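Local atomic coordinates of 4-alpha-glucanotransferase (Corynebacterium glutamicum, PDB entry 5B68), a protein that is an amylomaltase, or disproportionating enzyme, a glucanotransferase built on a TIM-barrel domain that is joined to an N-terminal beta-sandwich domain. Residues 175-180 with 212-217; 427-432 with 481-486; 600-605 with 614-619. All blocks are in the same frame, centred on the assembly; numbering follows the deposited sequence.

How the contacts relate
Following the chain from the N terminus, contact 1 (175-180 with 212-217) comes first: it closes the beta-alpha-beta unit made of strand 177-182, helix 198-209 and strand 215-218, and so joins two neighbouring strands of the parallel barrel sheet. Contact 2 (427-432 with 481-486) closes a longer excursion, bringing the loop after strand 423-424 against the end of strand 481-484 of a small antiparallel sheet. Contact 3 (600-605 with 614-619) is the shortest closure, folding a turn back on helix 587-607. The three follow one another without nesting or crossing. Contacts 1 and 2 lie on opposite sides of the chain's centre, their nearest atoms about 17 Å apart.

Contact 1: 175-180 with 212-217; sequences SPRSGV and GADFLL. With SO4 (sulfate ion), chain H.
Arg177 and Asp214 meet in a salt bridge, NH1 to OD2 at 3.1 Å, near the N-terminal ends of two adjacent parallel strands of the TIM barrel. The carboxylate oxygen lies in the guanidinium plane, yet NH1 reaches it from above the carboxylate plane, the planes being 57° apart. Alongside, the backbones join: Asp214 N donates to Ser178 O at 2.8 Å, Val180 N to Phe215 O, and Leu217 N to Val180 O. Over one face of the strand pair the Phe215 ring lies on Gly179, whose CA sits 3.5 Å from the ring centroid in a CH-pi contact. With chi1 at 64°, Phe215 CG stands between its backbone N and carbonyl carbon, which swings the ring across the neighbouring strand. On the other face, Val180 CG2 touches Ala213 CB at 3.9 Å and CG1 touches Leu216 CD1; helix 198-209, the crossover, packs there.

Farther out, Ser175 OG accepts from both NE and NH2 of Arg177, while NH2 also donates to sulfate O3 at 2.9 Å; Lys171 holds the same ion. Asp214 OD1 takes the backbone N-H of Ser380, and a water accepts from Ser178 N and lies within hydrogen-bonding distance of Asp214 OD2 and Gly212 O. Bonds at NE, NH1 and NH2 should restrict guanidinium rotation, its charge probably balanced by Asp214 and, in this crystal, by sulfate, probably from the crystallisation liquor.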
ATOM      1  N   SER A 175     -10.194   7.003  22.491  1.00 25.08           N
ATOM      2  CA  SER A 175     -11.142   5.906  22.531  1.00 26.70           C
ATOM      3  C   SER A 175     -10.572   4.679  21.806  1.00 22.76           C
ATOM      4  O   SER A 175     -10.952   4.378  20.699  1.00 23.77           O
ATOM      5  CB  SER A 175     -12.482   6.349  21.934  1.00 24.96           C
ATOM      6  OG  SER A 175     -13.443   5.333  21.993  1.00 26.17           O
ATOM      7  N   PRO A 176      -9.644   3.964  22.434  1.00 23.38           N
ATOM      8  CA  PRO A 176      -8.975   2.864  21.739  1.00 21.41           C
ATOM      9  C   PRO A 176      -9.914   1.736  21.351  1.00 21.59           C
ATOM     10  O   PRO A 176     -10.777   1.373  22.103  1.00 23.00           O
ATOM     11  CB  PRO A 176      -7.933   2.380  22.750  1.00 22.82           C
ATOM     12  CG  PRO A 176      -7.687   3.557  23.603  1.00 23.47           C
ATOM     13  CD  PRO A 176      -9.019   4.219  23.737  1.00 23.54           C
ATOM     14  N   ARG A 177      -9.697   1.186  20.174  1.00 19.29           N
ATOM     15  CA  ARG A 177     -10.556   0.169  19.611  1.00 17.76           C
ATOM     16  C   ARG A 177      -9.758  -1.026  19.123  1.00 18.71           C
ATOM     17  O   ARG A 177      -8.553  -0.973  19.011  1.00 20.00           O
ATOM     18  CB  ARG A 177     -11.359   0.692  18.429  1.00 19.11           C
ATOM     19  CG  ARG A 177     -12.095   1.973  18.681  1.00 20.76           C
ATOM     20  CD  ARG A 177     -13.127   1.876  19.787  1.00 22.73           C
ATOM     21  NE  ARG A 177     -13.683   3.193  19.993  1.00 22.83           N
ATOM     22  CZ  ARG A 177     -14.676   3.692  19.290  1.00 25.98           C
ATOM     23  NH1 ARG A 177     -15.262   2.957  18.373  1.00 27.28           N
ATOM     24  NH2 ARG A 177     -15.086   4.919  19.513  1.00 28.18           N
ATOM     25  N   SER A 178     -10.473  -2.097  18.833  1.00 18.86           N
ATOM     26  CA  SER A 178      -9.853  -3.293  18.244  1.00 18.67           C
ATOM     27  C   SER A 178     -10.435  -3.539  16.895  1.00 18.27           C
ATOM     28  O   SER A 178     -11.533  -3.058  16.587  1.00 21.14           O
ATOM     29  CB  SER A 178     -10.055  -4.553  19.089  1.00 21.22           C
ATOM     30  OG  SER A 178     -11.409  -4.974  19.055  1.00 23.14           O
ATOM     31  N   GLY A 179      -9.751  -4.372  16.134  1.00 17.46           N
ATOM     32  CA  GLY A 179     -10.241  -4.870  14.854  1.00 18.43           C
ATOM     33  C   GLY A 179      -9.643  -6.200  14.537  1.00 19.61           C
ATOM     34  O   GLY A 179      -8.999  -6.767  15.396  1.00 19.76           O
ATOM     35  N   VAL A 180      -9.918  -6.702  13.325  1.00 17.13           N
ATOM     36  CA  VAL A 180      -9.547  -7.987  12.879  1.00 18.06           C
ATOM     37  C   VAL A 180      -8.864  -7.801  11.524  1.00 17.96           C
ATOM     38  O   VAL A 180      -9.287  -6.943  10.714  1.00 17.92           O
ATOM     39  CB  VAL A 180     -10.792  -8.905  12.661  1.00 19.05           C
ATOM     40  CG1 VAL A 180     -10.401 -10.225  11.993  1.00 18.67           C
ATOM     41  CG2 VAL A 180     -11.561  -9.162  13.987  1.00 20.13           C
ATOM     42  N   GLY A 212     -17.326  -6.997  18.647  1.00 22.16           N
ATOM     43  CA  GLY A 212     -16.615  -5.827  19.078  1.00 25.40           C
ATOM     44  C   GLY A 212     -15.633  -5.184  18.105  1.00 23.74           C
ATOM     45  O   GLY A 212     -15.108  -4.181  18.406  1.00 22.53           O
ATOM     46  N   ALA A 213     -15.318  -5.840  16.988  1.00 20.97           N
ATOM     47  CA  ALA A 213     -14.363  -5.296  16.059  1.00 19.24           C
ATOM     48  C   ALA A 213     -14.877  -4.000  15.464  1.00 17.93           C
ATOM     49  O   ALA A 213     -16.027  -3.958  15.026  1.00 19.60           O
ATOM     50  CB  ALA A 213     -14.105  -6.317  14.951  1.00 20.03           C
ATOM     51  N   ASP A 214     -14.015  -2.983  15.380  1.00 16.80           N
ATOM     52  CA  ASP A 214     -14.355  -1.696  14.743  1.00 17.51           C
ATOM     53  C   ASP A 214     -13.750  -1.530  13.321  1.00 18.68           C
ATOM     54  O   ASP A 214     -14.164  -0.583  12.604  1.00 18.93           O
ATOM     55  CB  ASP A 214     -13.978  -0.521  15.628  1.00 19.95           C
ATOM     56  CG  ASP A 214     -15.116  -0.137  16.585  1.00 22.72           C
ATOM     57  OD1 ASP A 214     -16.252  -0.046  16.095  1.00 20.66           O
ATOM     58  OD2 ASP A 214     -14.870  -0.032  17.824  1.00 21.53           O
ATOM     59  N   PHE A 215     -12.872  -2.436  12.922  1.00 19.09           N
ATOM     60  CA  PHE A 215     -12.392  -2.450  11.564  1.00 16.95           C
ATOM     61  C   PHE A 215     -12.078  -3.857  11.109  1.00 19.25           C
ATOM     62  O   PHE A 215     -11.870  -4.724  11.914  1.00 17.94           O
ATOM     63  CB  PHE A 215     -11.176  -1.547  11.407  1.00 16.92           C
ATOM     64  CG  PHE A 215      -9.991  -1.978  12.191  1.00 16.97           C
ATOM     65  CD1 PHE A 215      -9.091  -2.851  11.655  1.00 18.58           C
ATOM     66  CD2 PHE A 215      -9.760  -1.486  13.446  1.00 18.01           C
ATOM     67  CE1 PHE A 215      -7.997  -3.252  12.361  1.00 19.77           C
ATOM     68  CE2 PHE A 215      -8.661  -1.881  14.159  1.00 17.86           C
ATOM     69  CZ  PHE A 215      -7.779  -2.758  13.619  1.00 18.22           C
ATOM     70  N   LEU A 216     -12.062  -4.047   9.800  1.00 17.88           N
ATOM     71  CA  LEU A 216     -11.578  -5.259   9.193  1.00 17.59           C
ATOM     72  C   LEU A 216     -10.463  -4.878   8.197  1.00 19.90           C
ATOM     73  O   LEU A 216     -10.717  -4.323   7.138  1.00 17.43           O
ATOM     74  CB  LEU A 216     -12.697  -6.000   8.469  1.00 19.54           C
ATOM     75  CG  LEU A 216     -12.280  -7.280   7.797  1.00 18.71           C
ATOM     76  CD1 LEU A 216     -11.885  -8.342   8.817  1.00 19.57           C
ATOM     77  CD2 LEU A 216     -13.413  -7.745   6.922  1.00 20.23           C
ATOM     78  N   LEU A 217      -9.235  -5.140   8.617  1.00 17.22           N
ATOM     79  CA  LEU A 217      -8.035  -4.874   7.787  1.00 17.82           C
ATOM     80  C   LEU A 217      -7.881  -6.029   6.877  1.00 18.11           C
ATOM     81  O   LEU A 217      -7.865  -7.195   7.316  1.00 17.18           O
ATOM     82  CB  LEU A 217      -6.790  -4.684   8.674  1.00 17.95           C
ATOM     83  CG  LEU A 217      -5.404  -4.663   8.086  1.00 18.63           C
ATOM     84  CD1 LEU A 217      -5.268  -3.496   7.099  1.00 17.43           C
ATOM     85  CD2 LEU A 217      -4.326  -4.463   9.113  1.00 18.67           C
TER
HETATM   86  S   SO4 H 807     -18.178   5.718  17.331  1.00 52.98           S
HETATM   87  O1  SO4 H 807     -18.834   6.743  18.179  1.00 70.91           O
HETATM   88  O2  SO4 H 807     -18.664   5.736  15.917  1.00 51.66           O
HETATM   89  O3  SO4 H 807     -16.729   5.998  17.359  1.00 67.61           O
HETATM   90  O4  SO4 H 807     -18.471   4.384  17.908  1.00 49.61           O
HETATM   91  O   HOH W   1     -13.406  -1.956  19.086  1.00 21.72           O

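Contact 2: 427-432 with 481-486; sequences QPPWHP and TYIRFD
The Phe485 ring meets the loop 427-432 along one edge, where Trp430 O lies near the ring plane, 3.4 Å from CZ. Pro432 approaches the same end of the ring obliquely, its CG 3.6 Å from CE1. The Trp430 indole takes a different course: its CB touches Phe485 CE1 at 3.6 Å, but the bicycle leads away from the phenyl ring, toward Arg240, Val404 and a bound glycerol. An irregular, proline-rich loop here packs against the C-terminal end of strand 481-484, in a four-stranded antiparallel sheet; the loop follows strand 423-424 of the same sheet.

No direct hydrogen bond joins the two segments, and the direct contacts are mostly apolar. Phe485 has CG anti to its own carbonyl carbon (chi1 -68°), a setting that carries the ring toward the loop and brings CD1 and CE1 beside Pro432. The pyrrolidine ring spans the end of the strand, and Pro432 CG also lies 3.7 Å from Arg484 O. On the strand itself, Ile483 CD1 lies 4.3 Å from Pro429 CB and also comes near Pro432 CG, a looser fit than that around Phe485. Val470 of the adjacent strand 467-472 touches both Pro429 and Ile483, while Leu468 lies against Phe485. Asp486 is the N-cap of the following helix 487-500. A water bridges the segments at this point, donating to Pro432 O at 3.1 Å and accepting from Asp486 N at 3.0 Å.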
ATOM      1  N   GLN A 427       9.846  -3.285  -8.415  1.00 25.45           N
ATOM      2  CA  GLN A 427       8.944  -2.210  -8.790  1.00 23.53           C
ATOM      3  C   GLN A 427       9.660  -1.011  -9.396  1.00 21.90           C
ATOM      4  O   GLN A 427      10.726  -0.675  -8.950  1.00 21.77           O
ATOM      5  CB  GLN A 427       8.157  -1.785  -7.565  1.00 26.68           C
ATOM      6  CG  GLN A 427       7.423  -2.929  -6.900  1.00 31.21           C
ATOM      7  CD  GLN A 427       7.457  -2.831  -5.409  1.00 34.81           C
ATOM      8  OE1 GLN A 427       8.079  -1.944  -4.867  1.00 40.12           O
ATOM      9  NE2 GLN A 427       6.765  -3.720  -4.740  1.00 34.95           N
ATOM     10  N   PRO A 428       9.051  -0.338 -10.367  1.00 22.04           N
ATOM     11  CA  PRO A 428       9.645   0.921 -10.819  1.00 20.73           C
ATOM     12  C   PRO A 428       9.281   2.067  -9.878  1.00 19.05           C
ATOM     13  O   PRO A 428       8.121   2.207  -9.518  1.00 22.83           O
ATOM     14  CB  PRO A 428       9.033   1.108 -12.211  1.00 22.16           C
ATOM     15  CG  PRO A 428       7.697   0.476 -12.137  1.00 24.27           C
ATOM     16  CD  PRO A 428       7.868  -0.680 -11.162  1.00 22.82           C
ATOM     17  N   PRO A 429      10.252   2.879  -9.457  1.00 18.62           N
ATOM     18  CA  PRO A 429       9.879   3.923  -8.503  1.00 19.36           C
ATOM     19  C   PRO A 429       9.258   5.103  -9.197  1.00 19.63           C
ATOM     20  O   PRO A 429       9.503   5.365 -10.350  1.00 19.86           O
ATOM     21  CB  PRO A 429      11.204   4.309  -7.898  1.00 19.82           C
ATOM     22  CG  PRO A 429      12.222   4.032  -8.958  1.00 20.43           C
ATOM     23  CD  PRO A 429      11.708   2.810  -9.647  1.00 20.74           C
ATOM     24  N   TRP A 430       8.596   5.937  -8.419  1.00 19.45           N
ATOM     25  CA  TRP A 430       8.200   7.232  -8.913  1.00 19.34           C
ATOM     26  C   TRP A 430       9.467   7.988  -9.306  1.00 19.98           C
ATOM     27  O   TRP A 430      10.504   7.819  -8.716  1.00 20.22           O
ATOM     28  CB  TRP A 430       7.570   8.061  -7.806  1.00 17.76           C
ATOM     29  CG  TRP A 430       6.265   7.655  -7.243  1.00 18.86           C
ATOM     30  CD1 TRP A 430       5.999   7.406  -5.945  1.00 19.39           C
ATOM     31  CD2 TRP A 430       5.014   7.558  -7.926  1.00 18.35           C
ATOM     32  NE1 TRP A 430       4.679   7.119  -5.765  1.00 20.46           N
ATOM     33  CE2 TRP A 430       4.046   7.210  -6.970  1.00 21.08           C
ATOM     34  CE3 TRP A 430       4.620   7.713  -9.247  1.00 20.61           C
ATOM     35  CZ2 TRP A 430       2.720   7.016  -7.297  1.00 21.03           C
ATOM     36  CZ3 TRP A 430       3.304   7.520  -9.564  1.00 20.47           C
ATOM     37  CH2 TRP A 430       2.371   7.171  -8.598  1.00 22.76           C
ATOM     38  N   HIS A 431       9.355   8.823 -10.318  1.00 18.40           N
ATOM     39  CA  HIS A 431      10.368   9.789 -10.595  1.00 20.08           C
ATOM     40  C   HIS A 431      10.096  10.990  -9.648  1.00 21.96           C
ATOM     41  O   HIS A 431       9.015  11.583  -9.734  1.00 20.55           O
ATOM     42  CB  HIS A 431      10.263  10.232 -12.077  1.00 21.36           C
ATOM     43  CG  HIS A 431      11.364  11.144 -12.478  1.00 22.61           C
ATOM     44  ND1 HIS A 431      12.328  10.824 -13.408  1.00 27.35           N
ATOM     45  CD2 HIS A 431      11.721  12.342 -11.973  1.00 23.29           C
ATOM     46  CE1 HIS A 431      13.219  11.801 -13.459  1.00 21.84           C
ATOM     47  NE2 HIS A 431      12.846  12.750 -12.629  1.00 26.31           N
ATOM     48  N   PRO A 432      11.033  11.309  -8.721  1.00 18.62           N
ATOM     49  CA  PRO A 432      10.767  12.364  -7.746  1.00 21.95           C
ATOM     50  C   PRO A 432      10.397  13.750  -8.300  1.00 22.76           C
ATOM     51  O   PRO A 432       9.653  14.472  -7.613  1.00 29.28           O
ATOM     52  CB  PRO A 432      12.049  12.487  -6.964  1.00 21.60           C
ATOM     53  CG  PRO A 432      12.782  11.180  -7.192  1.00 22.94           C
ATOM     54  CD  PRO A 432      12.296  10.606  -8.485  1.00 18.32           C
ATOM     55  N   THR A 481      21.243   2.381  -4.064  1.00 20.78           N
ATOM     56  CA  THR A 481      21.343   3.537  -3.225  1.00 22.84           C
ATOM     57  C   THR A 481      19.942   4.114  -2.974  1.00 22.31           C
ATOM     58  O   THR A 481      18.979   3.562  -3.494  1.00 22.61           O
ATOM     59  CB  THR A 481      22.275   4.587  -3.819  1.00 20.85           C
ATOM     60  OG1 THR A 481      22.514   5.563  -2.827  1.00 22.97           O
ATOM     61  CG2 THR A 481      21.754   5.233  -5.086  1.00 22.95           C
ATOM     62  N   TYR A 482      19.864   5.171  -2.181  1.00 22.83           N
ATOM     63  CA  TYR A 482      18.620   5.817  -1.850  1.00 20.13           C
ATOM     64  C   TYR A 482      18.354   6.977  -2.784  1.00 21.20           C
ATOM     65  O   TYR A 482      19.251   7.701  -3.128  1.00 19.58           O
ATOM     66  CB  TYR A 482      18.651   6.329  -0.412  1.00 22.11           C
ATOM     67  CG  TYR A 482      18.419   5.235   0.578  1.00 23.98           C
ATOM     68  CD1 TYR A 482      17.152   4.751   0.791  1.00 24.30           C
ATOM     69  CD2 TYR A 482      19.471   4.631   1.243  1.00 26.85           C
ATOM     70  CE1 TYR A 482      16.922   3.729   1.661  1.00 26.67           C
ATOM     71  CE2 TYR A 482      19.250   3.600   2.121  1.00 27.69           C
ATOM     72  CZ  TYR A 482      17.969   3.157   2.322  1.00 28.79           C
ATOM     73  OH  TYR A 482      17.711   2.144   3.187  1.00 34.53           O
ATOM     74  N   ILE A 483      17.112   7.112  -3.198  1.00 20.34           N
ATOM     75  CA  ILE A 483      16.638   8.355  -3.830  1.00 21.56           C
ATOM     76  C   ILE A 483      15.632   8.983  -2.917  1.00 20.28           C
ATOM     77  O   ILE A 483      14.766   8.303  -2.377  1.00 20.19           O
ATOM     78  CB  ILE A 483      16.046   8.157  -5.234  1.00 22.85           C
ATOM     79  CG1 ILE A 483      14.927   7.133  -5.249  1.00 24.94           C
ATOM     80  CG2 ILE A 483      17.140   7.735  -6.191  1.00 23.51           C
ATOM     81  CD1 ILE A 483      14.302   7.039  -6.658  1.00 26.09           C
ATOM     82  N   ARG A 484      15.770  10.284  -2.731  0.50 20.93           N
ATOM     83  CA  ARG A 484      14.919  11.106  -1.857  0.50 21.31           C
ATOM     84  C   ARG A 484      13.645  11.598  -2.550  0.50 20.07           C
ATOM     85  O   ARG A 484      13.696  11.966  -3.726  0.50 21.75           O
ATOM     86  CB  ARG A 484      15.789  12.297  -1.378  0.50 22.82           C
ATOM     87  CG  ARG A 484      15.112  13.414  -0.610  0.50 25.34           C
ATOM     88  CD  ARG A 484      16.040  14.253   0.283  0.50 27.57           C
ATOM     89  NE  ARG A 484      17.297  14.774  -0.275  0.50 31.42           N
ATOM     90  CZ  ARG A 484      17.382  15.660  -1.253  0.50 31.72           C
ATOM     91  NH1 ARG A 484      16.287  16.090  -1.844  0.50 34.79           N
ATOM     92  NH2 ARG A 484      18.566  16.098  -1.635  0.50 35.22           N
ATOM     93  N   PHE A 485      12.517  11.655  -1.813  1.00 18.65           N
ATOM     94  CA  PHE A 485      11.276  12.233  -2.298  1.00 18.19           C
ATOM     95  C   PHE A 485      10.941  13.397  -1.436  1.00 18.15           C
ATOM     96  O   PHE A 485      11.478  13.556  -0.327  1.00 18.79           O
ATOM     97  CB  PHE A 485      10.129  11.202  -2.304  1.00 18.42           C
ATOM     98  CG  PHE A 485      10.345  10.127  -3.330  1.00 20.86           C
ATOM     99  CD1 PHE A 485       9.896  10.316  -4.624  1.00 20.38           C
ATOM    100  CD2 PHE A 485      11.001   8.942  -3.033  1.00 23.19           C
ATOM    101  CE1 PHE A 485      10.144   9.361  -5.584  1.00 23.44           C
ATOM    102  CE2 PHE A 485      11.263   7.991  -4.037  1.00 26.63           C
ATOM    103  CZ  PHE A 485      10.826   8.221  -5.319  1.00 23.36           C
ATOM    104  N   ASP A 486      10.035  14.239  -1.943  1.00 17.65           N
ATOM    105  CA  ASP A 486       9.534  15.321  -1.147  1.00 19.43           C
ATOM    106  C   ASP A 486       8.485  14.788  -0.175  1.00 17.62           C
ATOM    107  O   ASP A 486       7.283  14.685  -0.536  1.00 18.37           O
ATOM    108  CB  ASP A 486       9.001  16.440  -2.024  1.00 20.64           C
ATOM    109  CG  ASP A 486       8.467  17.613  -1.232  1.00 21.20           C
ATOM    110  OD1 ASP A 486       8.414  17.654   0.046  1.00 19.40           O
ATOM    111  OD2 ASP A 486       8.197  18.602  -1.932  1.00 22.50           O
TER
HETATM  112  O   HOH W   2       8.882  13.962  -4.696  1.00 26.90           O

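Contact 3: 600-605 with 614-619; sequences EILDVA and REYVGL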
ATOM      1  N   GLU A 600      10.387 -15.057  27.833  1.00 27.64           N
ATOM      2  CA  GLU A 600      10.523 -13.710  28.298  1.00 27.82           C
ATOM      3  C   GLU A 600       9.255 -12.879  28.041  1.00 26.80           C
ATOM      4  O   GLU A 600       8.869 -12.016  28.883  1.00 26.73           O
ATOM      5  CB  GLU A 600      11.759 -13.035  27.650  1.00 31.60           C
ATOM      6  CG  GLU A 600      13.084 -13.450  28.302  1.00 34.98           C
ATOM      7  CD  GLU A 600      14.310 -12.875  27.601  1.00 35.69           C
ATOM      8  OE1 GLU A 600      14.375 -11.644  27.505  1.00 31.48           O
ATOM      9  OE2 GLU A 600      15.204 -13.664  27.218  1.00 37.28           O
ATOM     10  N   ILE A 601       8.638 -13.107  26.872  1.00 25.57           N
ATOM     11  CA  ILE A 601       7.389 -12.385  26.530  1.00 23.23           C
ATOM     12  C   ILE A 601       6.238 -12.828  27.445  1.00 24.10           C
ATOM     13  O   ILE A 601       5.469 -11.974  27.946  1.00 25.33           O
ATOM     14  CB  ILE A 601       6.982 -12.658  25.060  1.00 25.13           C
ATOM     15  CG1 ILE A 601       7.954 -11.921  24.105  1.00 27.12           C
ATOM     16  CG2 ILE A 601       5.546 -12.191  24.789  1.00 26.95           C
ATOM     17  CD1 ILE A 601       7.716 -12.244  22.642  1.00 27.01           C
ATOM     18  N   LEU A 602       6.157 -14.138  27.669  1.00 22.79           N
ATOM     19  CA  LEU A 602       5.118 -14.687  28.534  1.00 24.53           C
ATOM     20  C   LEU A 602       5.304 -14.169  29.965  1.00 24.68           C
ATOM     21  O   LEU A 602       4.319 -13.881  30.657  1.00 22.74           O
ATOM     22  CB  LEU A 602       5.131 -16.215  28.476  1.00 25.48           C
ATOM     23  CG  LEU A 602       4.768 -16.820  27.087  1.00 24.03           C
ATOM     24  CD1 LEU A 602       5.101 -18.298  27.043  1.00 26.20           C
ATOM     25  CD2 LEU A 602       3.308 -16.602  26.680  1.00 25.23           C
ATOM     26  N   ASP A 603       6.571 -14.055  30.425  1.00 27.57           N
ATOM     27  CA  ASP A 603       6.834 -13.395  31.716  1.00 25.57           C
ATOM     28  C   ASP A 603       6.403 -11.962  31.753  1.00 26.98           C
ATOM     29  O   ASP A 603       5.879 -11.463  32.772  1.00 24.80           O
ATOM     30  CB  ASP A 603       8.321 -13.511  32.114  1.00 30.52           C
ATOM     31  CG  ASP A 603       8.690 -14.913  32.606  1.00 31.34           C
ATOM     32  OD1 ASP A 603       7.776 -15.739  32.904  1.00 31.69           O
ATOM     33  OD2 ASP A 603       9.911 -15.192  32.593  1.00 30.14           O
ATOM     34  N   VAL A 604       6.617 -11.244  30.645  1.00 25.59           N
ATOM     35  CA  VAL A 604       6.175  -9.833  30.629  1.00 27.32           C
ATOM     36  C   VAL A 604       4.663  -9.741  30.654  1.00 22.40           C
ATOM     37  O   VAL A 604       4.104  -8.851  31.272  1.00 23.95           O
ATOM     38  CB  VAL A 604       6.844  -9.059  29.444  1.00 30.73           C
ATOM     39  CG1 VAL A 604       6.016  -7.915  28.962  1.00 32.04           C
ATOM     40  CG2 VAL A 604       8.254  -8.605  29.864  1.00 33.98           C
ATOM     41  N   ALA A 605       4.011 -10.660  29.932  1.00 23.87           N
ATOM     42  CA  ALA A 605       2.529 -10.735  29.923  1.00 20.19           C
ATOM     43  C   ALA A 605       1.966 -11.006  31.331  1.00 20.70           C
ATOM     44  O   ALA A 605       1.007 -10.362  31.788  1.00 22.88           O
ATOM     45  CB  ALA A 605       2.071 -11.791  28.918  1.00 21.44           C
ATOM     46  N   ARG A 614       3.700 -18.147  35.857  1.00 28.22           N
ATOM     47  CA  ARG A 614       4.312 -19.451  35.954  1.00 30.46           C
ATOM     48  C   ARG A 614       5.822 -19.458  36.017  1.00 34.02           C
ATOM     49  O   ARG A 614       6.402 -20.507  36.226  1.00 35.42           O
ATOM     50  CB  ARG A 614       3.907 -20.314  34.787  1.00 31.63           C
ATOM     51  CG  ARG A 614       2.433 -20.539  34.690  1.00 36.51           C
ATOM     52  CD  ARG A 614       2.153 -21.588  33.663  1.00 40.64           C
ATOM     53  NE  ARG A 614       0.740 -21.659  33.365  1.00 50.36           N
ATOM     54  CZ  ARG A 614       0.132 -22.776  33.022  1.00 55.41           C
ATOM     55  NH1 ARG A 614       0.829 -23.892  32.938  1.00 59.44           N
ATOM     56  NH2 ARG A 614      -1.155 -22.776  32.763  1.00 53.95           N
ATOM     57  N   GLU A 615       6.462 -18.323  35.783  1.00 35.50           N
ATOM     58  CA  GLU A 615       7.903 -18.317  35.576  1.00 36.18           C
ATOM     59  C   GLU A 615       8.254 -19.199  34.380  1.00 34.26           C
ATOM     60  O   GLU A 615       8.674 -20.320  34.518  1.00 27.98           O
ATOM     61  CB  GLU A 615       8.653 -18.725  36.837  1.00 39.36           C
ATOM     62  CG  GLU A 615       8.385 -17.810  38.016  1.00 43.60           C
ATOM     63  CD  GLU A 615       8.848 -16.388  37.784  1.00 52.00           C
ATOM     64  OE1 GLU A 615       8.441 -15.499  38.544  1.00 53.84           O
ATOM     65  OE2 GLU A 615       9.622 -16.152  36.839  1.00 60.93           O
ATOM     66  N   TYR A 616       7.941 -18.678  33.203  1.00 27.79           N
ATOM     67  CA  TYR A 616       8.074 -19.372  31.929  1.00 30.05           C
ATOM     68  C   TYR A 616       9.487 -19.776  31.499  1.00 27.08           C
ATOM     69  O   TYR A 616       9.657 -20.756  30.827  1.00 30.88           O
ATOM     70  CB  TYR A 616       7.337 -18.593  30.832  1.00 26.63           C
ATOM     71  CG  TYR A 616       5.852 -18.500  31.098  1.00 24.95           C
ATOM     72  CD1 TYR A 616       5.333 -17.479  31.860  1.00 24.47           C
ATOM     73  CD2 TYR A 616       4.984 -19.443  30.603  1.00 23.68           C
ATOM     74  CE1 TYR A 616       3.985 -17.396  32.113  1.00 27.50           C
ATOM     75  CE2 TYR A 616       3.635 -19.370  30.850  1.00 27.44           C
ATOM     76  CZ  TYR A 616       3.144 -18.345  31.609  1.00 26.00           C
ATOM     77  OH  TYR A 616       1.814 -18.272  31.856  1.00 27.51           O
ATOM     78  N   VAL A 617      10.479 -18.982  31.837  1.00 28.79           N
ATOM     79  CA  VAL A 617      11.878 -19.293  31.483  1.00 34.01           C
ATOM     80  C   VAL A 617      12.235 -20.535  32.264  1.00 39.30           C
ATOM     81  O   VAL A 617      12.249 -20.508  33.480  1.00 39.09           O
ATOM     82  CB  VAL A 617      12.867 -18.150  31.860  1.00 38.35           C
ATOM     83  CG1 VAL A 617      14.329 -18.542  31.600  1.00 39.45           C
ATOM     84  CG2 VAL A 617      12.528 -16.845  31.119  1.00 38.42           C
ATOM     85  N   GLY A 618      12.470 -21.615  31.556  1.00 39.48           N
ATOM     86  CA  GLY A 618      12.843 -22.859  32.180  1.00 44.15           C
ATOM     87  C   GLY A 618      11.874 -23.939  31.795  1.00 45.86           C
ATOM     88  O   GLY A 618      12.256 -25.103  31.775  1.00 49.80           O
ATOM     89  N   LEU A 619      10.623 -23.556  31.500  1.00 38.28           N
ATOM     90  CA  LEU A 619       9.582 -24.506  31.134  1.00 36.99           C
ATOM     91  C   LEU A 619       9.799 -25.114  29.742  1.00 37.01           C
ATOM     92  O   LEU A 619      10.232 -24.425  28.860  1.00 41.53           O
ATOM     93  CB  LEU A 619       8.208 -23.810  31.169  1.00 39.97           C
ATOM     94  CG  LEU A 619       7.248 -23.856  32.385  1.00 43.82           C
ATOM     95  CD1 LEU A 619       7.867 -24.263  33.714  1.00 39.76           C
ATOM     96  CD2 LEU A 619       6.470 -22.552  32.518  1.00 44.50           C
TER
HETATM   97  O   HOH W   3       5.812 -15.563  35.150  1.00 27.26           O
HETATM   98  O   HOH W   4      10.854 -16.879  34.370  1.00 34.71           O
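Leu602 packs over one face of the Tyr616 ring, its CB 3.7 Å from the centroid and 18° off the normal, in a CH-pi contact. The motif is a type II beta turn, Tyr616 to Leu619, folded back against helix 587-607 from the loop that follows it. Leu602 crosses the ring at about a right angle and adds CD1 against Tyr616 CD2; Leu630 and Leu634 of helix 627-639 back Leu602 in turn. Arg614 CB lies over the opposite ring face, and the phenol hydroxyl is hydrogen-bonded to Pro612 O, so that Tyr616 is held on both faces and at its OH. This is the close-packed half of the contact.

Asp603 marks the passage to the polar half. Its CG stands anti to the carbonyl carbon (chi1 -75°), and OD1 thereby reaches the ring edge and accepts Tyr616 N through its syn lone pair at 3.0 Å. Beyond it the fit is looser and mediated by water. Asp603 OD2 and Glu615 OE2 come within 4.4 Å, and one water donates to both, which would be expected to ease the repulsion between two negative charges. Val617, which is solvent-exposed, rests CG2 against Asp603 OD2 at 3.4 Å. A second water donates to Asp603 OD1 and accepts from Glu615 N at 2.9 Å.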